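Local coordinates for protein arginase (RocF) (Helicobacter pylori, PDB 4G3H) that probably hydrolyses L-arginine to L-ornithine and urea at a pair of manganese ions, the single step of this branch of nitrogen metabolism, at residues A117-H122 against Q189-V194; C178-G183 against Q199-S204. All blocks are in the same frame, centred on the assembly; numbering follows the deposited sequence.

In the fold
Both contacts gather round helix 189-198, which follows strand 179-182 in the chain and leads into strand 202-203. Contact 1 sets the start of that helix against the metal-binding loop 117-122; contact 2 lays the two flanking strands side by side at one border of the parallel sheet. Each is largely buried, but the chemistry differs. In contact 1 a glutamate carboxylate and a water serve backbone N-H groups of the loop, and a histidine of that loop meets a serine of the helix, whereas contact 2 rests on sheet hydrogen bonds and apolar side chains. They touch where Y181 OH lies 2.5 Å from A119 O, a probable hydrogen bond, and packs against I121.

Contact 1: residues A117-H122 against Q189-V194; sequences AHADIH and QSERDV. With MN (manganese (II) ion), chain F; MN (manganese (II) ion), chain E.
The carboxylate of E191 reaches from the first turn of helix 189-198 into the loop 117-122 and takes two consecutive backbone N-H groups on one oxygen. E191 OE2 accepts from I121 N at 2.7 Å and from H122 N at 2.9 Å; the second bond is nearly straight, 175° at the hydrogen, and the first is more bent. Both donors come to the anti side of this oxygen, somewhat out of the carboxylate plane. With CG anti to the carbonyl carbon (chi1 -66°) and the chain extended beyond it, the glutamate slides past H122 in the opposite direction, its CG 3.7 Å from H122 CB. The other oxygen, OE1, also takes a hydrogen bond from a water that in turn accepts from A119 N, so the side chain serves three peptide N-H groups, two directly and a third through the water.

Packing is closest along E191 and the H122 ring. I121 CG2 covers the centre of one ring face, 3.7 Å above it, and V194 CG2 comes obliquely to H122 CE1 at 3.6 Å. At the ring edge H122 ND1 and S190 OG share a hydrogen bond of 3.1 Å, while NE2 is bonded to the carbonyl of R143, which fixes the turn of the imidazole. The looser side lies towards S190, which is partly exposed, and beyond it Q189 and R192 face solvent.

Just before I121 in the chain, H118 ND1 and D120 OD2 bind different manganese ions, each at 2.3 Å; Y114 OH also hydrogen-bonds D120 OD2. D116 and D234 bridge the two ions and D236 joins H118 on its metal, completing the binuclear manganese site of the arginase family, whose Asp-x-His-x-Asp loop is held here by a helix-borne glutamate.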
ATOM      1  N   ALA A 117      -9.355  -5.156   0.567  1.00 21.25           N
ATOM      2  CA  ALA A 117     -10.525  -5.882   1.033  1.00 22.88           C
ATOM      3  C   ALA A 117     -10.551  -5.736   2.555  1.00 23.77           C
ATOM      4  O   ALA A 117     -11.584  -5.957   3.187  1.00 24.48           O
ATOM      5  CB  ALA A 117     -10.424  -7.359   0.652  1.00 23.89           C
ATOM      6  N   HIS A 118      -9.406  -5.351   3.126  1.00 20.68           N
ATOM      7  CA  HIS A 118      -9.262  -5.192   4.577  1.00 21.35           C
ATOM      8  C   HIS A 118      -8.931  -3.768   5.024  1.00 19.44           C
ATOM      9  O   HIS A 118      -8.413  -2.965   4.253  1.00 17.74           O
ATOM     10  CB  HIS A 118      -8.165  -6.130   5.103  1.00 25.15           C
ATOM     11  CG  HIS A 118      -8.246  -7.522   4.560  1.00 26.00           C
ATOM     12  ND1 HIS A 118      -7.575  -7.916   3.424  1.00 25.79           N
ATOM     13  CD2 HIS A 118      -8.954  -8.601   4.972  1.00 27.12           C
ATOM     14  CE1 HIS A 118      -7.866  -9.177   3.157  1.00 25.04           C
ATOM     15  NE2 HIS A 118      -8.702  -9.615   4.081  1.00 28.31           N
ATOM     16  N   ALA A 119      -9.217  -3.473   6.288  1.00 20.18           N
ATOM     17  CA  ALA A 119      -8.945  -2.161   6.864  1.00 20.96           C
ATOM     18  C   ALA A 119      -7.505  -2.087   7.382  1.00 21.56           C
ATOM     19  O   ALA A 119      -6.932  -1.004   7.502  1.00 21.29           O
ATOM     20  CB  ALA A 119      -9.929  -1.878   8.003  1.00 22.52           C
ATOM     21  N   ASP A 120      -6.930  -3.247   7.692  1.00 21.21           N
ATOM     22  CA  ASP A 120      -5.554  -3.324   8.190  1.00 22.24           C
ATOM     23  C   ASP A 120      -5.279  -2.424   9.394  1.00 22.49           C
ATOM     24  O   ASP A 120      -4.191  -1.854   9.517  1.00 21.65           O
ATOM     25  CB  ASP A 120      -4.552  -2.977   7.079  1.00 23.96           C
ATOM     26  CG  ASP A 120      -4.515  -4.017   5.965  1.00 25.16           C
ATOM     27  OD1 ASP A 120      -5.009  -5.141   6.172  1.00 27.04           O
ATOM     28  OD2 ASP A 120      -3.970  -3.713   4.882  1.00 23.75           O
ATOM     29  N   ILE A 121      -6.253  -2.302  10.287  1.00 22.49           N
ATOM     30  CA  ILE A 121      -6.081  -1.469  11.466  1.00 23.61           C
ATOM     31  C   ILE A 121      -5.600  -2.294  12.655  1.00 24.82           C
ATOM     32  O   ILE A 121      -4.752  -1.853  13.429  1.00 25.19           O
ATOM     33  CB  ILE A 121      -7.400  -0.755  11.831  1.00 24.91           C
ATOM     34  CG1 ILE A 121      -7.728   0.291  10.761  1.00 25.81           C
ATOM     35  CG2 ILE A 121      -7.284  -0.107  13.203  1.00 25.88           C
ATOM     36  CD1 ILE A 121      -9.075   0.971  10.935  1.00 24.17           C
ATOM     37  N   HIS A 122      -6.139  -3.499  12.792  1.00 23.87           N
ATOM     38  CA  HIS A 122      -5.769  -4.377  13.890  1.00 25.91           C
ATOM     39  C   HIS A 122      -5.457  -5.772  13.375  1.00 29.61           C
ATOM     40  O   HIS A 122      -6.182  -6.321  12.542  1.00 29.07           O
ATOM     41  CB  HIS A 122      -6.907  -4.453  14.914  1.00 31.23           C
ATOM     42  CG  HIS A 122      -7.114  -3.188  15.689  1.00 32.15           C
ATOM     43  ND1 HIS A 122      -8.345  -2.815  16.185  1.00 32.21           N
ATOM     44  CD2 HIS A 122      -6.248  -2.216  16.061  1.00 32.62           C
ATOM     45  CE1 HIS A 122      -8.229  -1.665  16.825  1.00 34.51           C
ATOM     46  NE2 HIS A 122      -6.966  -1.280  16.765  1.00 33.56           N
ATOM     47  N   GLN A 189     -14.503  -6.453  14.544  1.00 31.82           N
ATOM     48  CA  GLN A 189     -15.352  -5.452  15.185  1.00 30.95           C
ATOM     49  C   GLN A 189     -14.498  -4.338  15.778  1.00 28.71           C
ATOM     50  O   GLN A 189     -14.889  -3.170  15.770  1.00 28.06           O
ATOM     51  CB  GLN A 189     -16.200  -6.087  16.294  1.00 41.14           C
ATOM     52  CG  GLN A 189     -17.111  -5.096  17.017  1.00 43.59           C
ATOM     53  CD  GLN A 189     -18.033  -4.352  16.065  1.00 46.34           C
ATOM     54  OE1 GLN A 189     -18.795  -4.965  15.314  1.00 46.59           O
ATOM     55  NE2 GLN A 189     -17.968  -3.023  16.091  1.00 44.79           N
ATOM     56  N   SER A 190     -13.328  -4.703  16.290  1.00 27.61           N
ATOM     57  CA  SER A 190     -12.433  -3.715  16.881  1.00 27.40           C
ATOM     58  C   SER A 190     -12.009  -2.705  15.818  1.00 27.64           C
ATOM     59  O   SER A 190     -11.834  -1.521  16.115  1.00 28.74           O
ATOM     60  CB  SER A 190     -11.197  -4.397  17.479  1.00 32.84           C
ATOM     61  OG  SER A 190     -10.429  -5.050  16.481  1.00 37.62           O
ATOM     62  N   GLU A 191     -11.838  -3.174  14.582  1.00 21.70           N
ATOM     63  CA  GLU A 191     -11.452  -2.293  13.488  1.00 22.92           C
ATOM     64  C   GLU A 191     -12.645  -1.421  13.102  1.00 22.82           C
ATOM     65  O   GLU A 191     -12.496  -0.226  12.820  1.00 19.69           O
ATOM     66  CB  GLU A 191     -10.986  -3.104  12.269  1.00 24.99           C
ATOM     67  CG  GLU A 191      -9.703  -3.892  12.487  1.00 23.98           C
ATOM     68  CD  GLU A 191      -9.230  -4.580  11.213  1.00 27.16           C
ATOM     69  OE1 GLU A 191      -9.977  -5.427  10.678  1.00 26.13           O
ATOM     70  OE2 GLU A 191      -8.115  -4.270  10.748  1.00 21.72           O
ATOM     71  N   ARG A 192     -13.830  -2.024  13.086  1.00 23.13           N
ATOM     72  CA  ARG A 192     -15.036  -1.282  12.752  1.00 24.37           C
ATOM     73  C   ARG A 192     -15.282  -0.195  13.792  1.00 25.29           C
ATOM     74  O   ARG A 192     -15.806   0.869  13.463  1.00 24.24           O
ATOM     75  CB  ARG A 192     -16.247  -2.217  12.676  1.00 28.60           C
ATOM     76  CG  ARG A 192     -16.237  -3.149  11.478  1.00 30.31           C
ATOM     77  CD  ARG A 192     -17.595  -3.794  11.284  1.00 30.12           C
ATOM     78  NE  ARG A 192     -17.871  -4.833  12.272  1.00 31.78           N
ATOM     79  CZ  ARG A 192     -17.378  -6.070  12.221  1.00 35.06           C
ATOM     80  NH1 ARG A 192     -16.574  -6.436  11.225  1.00 31.79           N
ATOM     81  NH2 ARG A 192     -17.699  -6.950  13.162  1.00 35.94           N
ATOM     82  N   ASP A 193     -14.904  -0.463  15.045  1.00 26.67           N
ATOM     83  CA  ASP A 193     -15.088   0.518  16.114  1.00 27.47           C
ATOM     84  C   ASP A 193     -14.193   1.732  15.900  1.00 26.19           C
ATOM     85  O   ASP A 193     -14.588   2.859  16.193  1.00 26.48           O
ATOM     86  CB  ASP A 193     -14.793  -0.083  17.501  1.00 29.24           C
ATOM     87  CG  ASP A 193     -15.884  -1.038  17.983  1.00 31.03           C
ATOM     88  OD1 ASP A 193     -17.054  -0.909  17.555  1.00 30.86           O
ATOM     89  OD2 ASP A 193     -15.573  -1.918  18.813  1.00 34.53           O
ATOM     90  N   VAL A 194     -12.981   1.506  15.399  1.00 28.37           N
ATOM     91  CA  VAL A 194     -12.055   2.612  15.153  1.00 29.33           C
ATOM     92  C   VAL A 194     -12.550   3.456  13.980  1.00 28.17           C
ATOM     93  O   VAL A 194     -12.504   4.685  14.021  1.00 28.69           O
ATOM     94  CB  VAL A 194     -10.625   2.107  14.828  1.00 26.39           C
ATOM     95  CG1 VAL A 194      -9.746   3.282  14.415  1.00 24.15           C
ATOM     96  CG2 VAL A 194     -10.025   1.404  16.049  1.00 26.93           C
TER
HETATM   97 MN    MN F 501      -5.897  -6.988   2.103  1.00 28.33          MN
HETATM   98 MN    MN E 500      -3.924  -5.030   3.021  1.00 32.17          MN
HETATM   99  O   HOH W   1      -9.323  -5.689   8.148  1.00 27.04           O

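Contact 2: residues C178-G183 against Q199-S204; sequences CLVYFG and QIPLFS
Strands 179-182 and 202-203 run parallel, their segment directions 16° apart, with Y181 beside L202 and F182 beside F203. They are the two strands of a beta-alpha-beta unit whose crossover is helix 189-198, and the second of them is the outermost strand on this border of the parallel sheet. Three backbone hydrogen bonds zip them together: Y181 N to P201 O at 3.1 Å, then F203 N to Y181 O and G183 N to F203 O. The other edge of 179-182 pairs with strand 110-115, so this strand is held on both sides.

Two layers of side chains lie across the sheet. On the face of Y181, I200 extends CG2, anti to its backbone N, under L179 CG at 3.6 Å and obliquely against the CD2 side of the tyrosine ring. L202 CG rests on Y181 CB at 3.8 Å, near the start of the tyrosine side chain. The Y181 hydroxyl bonds A119 O of the metal-binding loop, and L137 of helix 136-140 packs on the same side chain.

The opposite face carries the phenylalanines. F182 and F203 lie side by side and point the same way, their ring planes 33° apart and their centroids 5.8 Å from each other; V215 and T219 of helix 212-223 cover both. Beyond the strand, S204 takes the N-cap position of helix 205-210.

At the other end of the pairing, P201 CG lies 3.0 Å from L179 O. V180, two residues before F182, divides its methyl groups: its side chain crosses P201 at about a right angle, with CG2 against P201 CG, while V180 CG1 comes to the edge of the F203 ring, 3.5 Å from F203 CE2.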
ATOM      1  N   CYS A 178      -8.809  11.788   6.321  1.00 26.04           N
ATOM      2  CA  CYS A 178      -8.132  11.883   5.035  1.00 24.33           C
ATOM      3  C   CYS A 178      -7.606  10.523   4.556  1.00 24.38           C
ATOM      4  O   CYS A 178      -6.809  10.433   3.615  1.00 24.32           O
ATOM      5  CB  CYS A 178      -7.011  12.917   5.125  1.00 29.27           C
ATOM      6  SG  CYS A 178      -7.668  14.590   5.428  1.00 33.86           S
ATOM      7  N   LEU A 179      -8.057   9.469   5.228  1.00 27.19           N
ATOM      8  CA  LEU A 179      -7.714   8.101   4.872  1.00 25.13           C
ATOM      9  C   LEU A 179      -8.999   7.645   4.206  1.00 26.13           C
ATOM     10  O   LEU A 179     -10.065   7.701   4.818  1.00 27.82           O
ATOM     11  CB  LEU A 179      -7.436   7.261   6.127  1.00 18.69           C
ATOM     12  CG  LEU A 179      -7.624   5.735   6.036  1.00 17.53           C
ATOM     13  CD1 LEU A 179      -6.705   5.130   4.981  1.00 15.68           C
ATOM     14  CD2 LEU A 179      -7.340   5.112   7.398  1.00 18.08           C
ATOM     15  N   VAL A 180      -8.913   7.225   2.949  1.00 23.36           N
ATOM     16  CA  VAL A 180     -10.105   6.792   2.236  1.00 22.42           C
ATOM     17  C   VAL A 180     -10.020   5.324   1.835  1.00 21.64           C
ATOM     18  O   VAL A 180      -9.172   4.927   1.031  1.00 22.33           O
ATOM     19  CB  VAL A 180     -10.340   7.657   0.975  1.00 26.08           C
ATOM     20  CG1 VAL A 180     -11.674   7.288   0.329  1.00 25.73           C
ATOM     21  CG2 VAL A 180     -10.314   9.138   1.345  1.00 25.28           C
ATOM     22  N   TYR A 181     -10.911   4.523   2.405  1.00 19.86           N
ATOM     23  CA  TYR A 181     -10.954   3.093   2.129  1.00 20.55           C
ATOM     24  C   TYR A 181     -11.819   2.772   0.916  1.00 20.14           C
ATOM     25  O   TYR A 181     -12.902   3.326   0.756  1.00 21.48           O
ATOM     26  CB  TYR A 181     -11.521   2.339   3.333  1.00 21.06           C
ATOM     27  CG  TYR A 181     -10.562   2.110   4.477  1.00 21.62           C
ATOM     28  CD1 TYR A 181      -9.348   1.441   4.277  1.00 18.53           C
ATOM     29  CD2 TYR A 181     -10.913   2.471   5.783  1.00 20.07           C
ATOM     30  CE1 TYR A 181      -8.513   1.127   5.351  1.00 19.54           C
ATOM     31  CE2 TYR A 181     -10.094   2.165   6.858  1.00 20.74           C
ATOM     32  CZ  TYR A 181      -8.895   1.487   6.641  1.00 23.33           C
ATOM     33  OH  TYR A 181      -8.108   1.138   7.720  1.00 20.79           O
ATOM     34  N   PHE A 182     -11.343   1.859   0.078  1.00 20.29           N
ATOM     35  CA  PHE A 182     -12.083   1.442  -1.110  1.00 21.22           C
ATOM     36  C   PHE A 182     -12.186  -0.078  -1.139  1.00 20.38           C
ATOM     37  O   PHE A 182     -11.167  -0.768  -1.130  1.00 20.02           O
ATOM     38  CB  PHE A 182     -11.367   1.914  -2.382  1.00 23.36           C
ATOM     39  CG  PHE A 182     -11.306   3.412  -2.532  1.00 23.55           C
ATOM     40  CD1 PHE A 182     -12.346   4.106  -3.149  1.00 22.37           C
ATOM     41  CD2 PHE A 182     -10.208   4.129  -2.056  1.00 21.70           C
ATOM     42  CE1 PHE A 182     -12.293   5.494  -3.293  1.00 21.10           C
ATOM     43  CE2 PHE A 182     -10.147   5.516  -2.195  1.00 22.79           C
ATOM     44  CZ  PHE A 182     -11.193   6.199  -2.816  1.00 22.61           C
ATOM     45  N   GLY A 183     -13.414  -0.591  -1.166  1.00 21.85           N
ATOM     46  CA  GLY A 183     -13.635  -2.028  -1.228  1.00 19.69           C
ATOM     47  C   GLY A 183     -13.469  -2.838   0.049  1.00 20.62           C
ATOM     48  O   GLY A 183     -13.525  -4.071   0.010  1.00 21.45           O
ATOM     49  N   GLN A 199     -14.428   8.214  12.280  1.00 26.76           N
ATOM     50  CA  GLN A 199     -15.200   8.632  11.118  1.00 26.43           C
ATOM     51  C   GLN A 199     -14.370   8.583   9.827  1.00 26.74           C
ATOM     52  O   GLN A 199     -14.290   9.559   9.070  1.00 26.64           O
ATOM     53  CB  GLN A 199     -15.777  10.035  11.376  1.00 26.00           C
ATOM     54  CG  GLN A 199     -16.659  10.083  12.644  1.00 28.61           C
ATOM     55  CD  GLN A 199     -17.057  11.490  13.086  1.00 29.71           C
ATOM     56  OE1 GLN A 199     -17.770  11.661  14.079  1.00 33.54           O
ATOM     57  NE2 GLN A 199     -16.604  12.498  12.353  1.00 30.93           N
ATOM     58  N   ILE A 200     -13.756   7.428   9.578  1.00 29.23           N
ATOM     59  CA  ILE A 200     -12.931   7.230   8.382  1.00 28.17           C
ATOM     60  C   ILE A 200     -13.814   6.871   7.189  1.00 26.15           C
ATOM     61  O   ILE A 200     -14.532   5.872   7.221  1.00 27.10           O
ATOM     62  CB  ILE A 200     -11.890   6.104   8.607  1.00 25.95           C
ATOM     63  CG1 ILE A 200     -11.055   6.428   9.852  1.00 24.85           C
ATOM     64  CG2 ILE A 200     -10.978   5.965   7.371  1.00 22.93           C
ATOM     65  CD1 ILE A 200     -10.012   5.395  10.202  1.00 20.75           C
ATOM     66  N   PRO A 201     -13.782   7.690   6.123  1.00 23.27           N
ATOM     67  CA  PRO A 201     -14.599   7.424   4.929  1.00 22.60           C
ATOM     68  C   PRO A 201     -14.287   6.052   4.335  1.00 23.26           C
ATOM     69  O   PRO A 201     -13.122   5.708   4.144  1.00 23.66           O
ATOM     70  CB  PRO A 201     -14.225   8.569   3.989  1.00 26.89           C
ATOM     71  CG  PRO A 201     -12.825   8.904   4.393  1.00 27.07           C
ATOM     72  CD  PRO A 201     -12.892   8.843   5.903  1.00 26.41           C
ATOM     73  N   LEU A 202     -15.330   5.276   4.057  1.00 25.60           N
ATOM     74  CA  LEU A 202     -15.179   3.929   3.506  1.00 27.76           C
ATOM     75  C   LEU A 202     -16.203   3.658   2.399  1.00 28.77           C
ATOM     76  O   LEU A 202     -17.415   3.643   2.642  1.00 29.22           O
ATOM     77  CB  LEU A 202     -15.332   2.887   4.632  1.00 19.00           C
ATOM     78  CG  LEU A 202     -15.072   1.411   4.306  1.00 20.39           C
ATOM     79  CD1 LEU A 202     -14.927   0.623   5.590  1.00 17.97           C
ATOM     80  CD2 LEU A 202     -16.205   0.849   3.460  1.00 18.80           C
ATOM     81  N   PHE A 203     -15.710   3.440   1.183  1.00 21.95           N
ATOM     82  CA  PHE A 203     -16.587   3.175   0.050  1.00 21.93           C
ATOM     83  C   PHE A 203     -16.567   1.689  -0.267  1.00 21.67           C
ATOM     84  O   PHE A 203     -15.557   1.155  -0.721  1.00 19.27           O
ATOM     85  CB  PHE A 203     -16.140   4.002  -1.155  1.00 24.90           C
ATOM     86  CG  PHE A 203     -16.198   5.488  -0.917  1.00 26.27           C
ATOM     87  CD1 PHE A 203     -17.424   6.137  -0.775  1.00 25.91           C
ATOM     88  CD2 PHE A 203     -15.026   6.238  -0.812  1.00 27.60           C
ATOM     89  CE1 PHE A 203     -17.481   7.512  -0.531  1.00 29.30           C
ATOM     90  CE2 PHE A 203     -15.070   7.614  -0.568  1.00 27.35           C
ATOM     91  CZ  PHE A 203     -16.297   8.252  -0.427  1.00 29.65           C
ATOM     92  N   SER A 204     -17.693   1.027  -0.018  1.00 24.46           N
ATOM     93  CA  SER A 204     -17.807  -0.411  -0.245  1.00 22.94           C
ATOM     94  C   SER A 204     -17.827  -0.797  -1.710  1.00 23.16           C
ATOM     95  O   SER A 204     -17.989   0.047  -2.585  1.00 22.11           O
ATOM     96  CB  SER A 204     -19.078  -0.949   0.411  1.00 21.52           C
ATOM     97  OG  SER A 204     -20.232  -0.470  -0.263  1.00 22.82           O
TER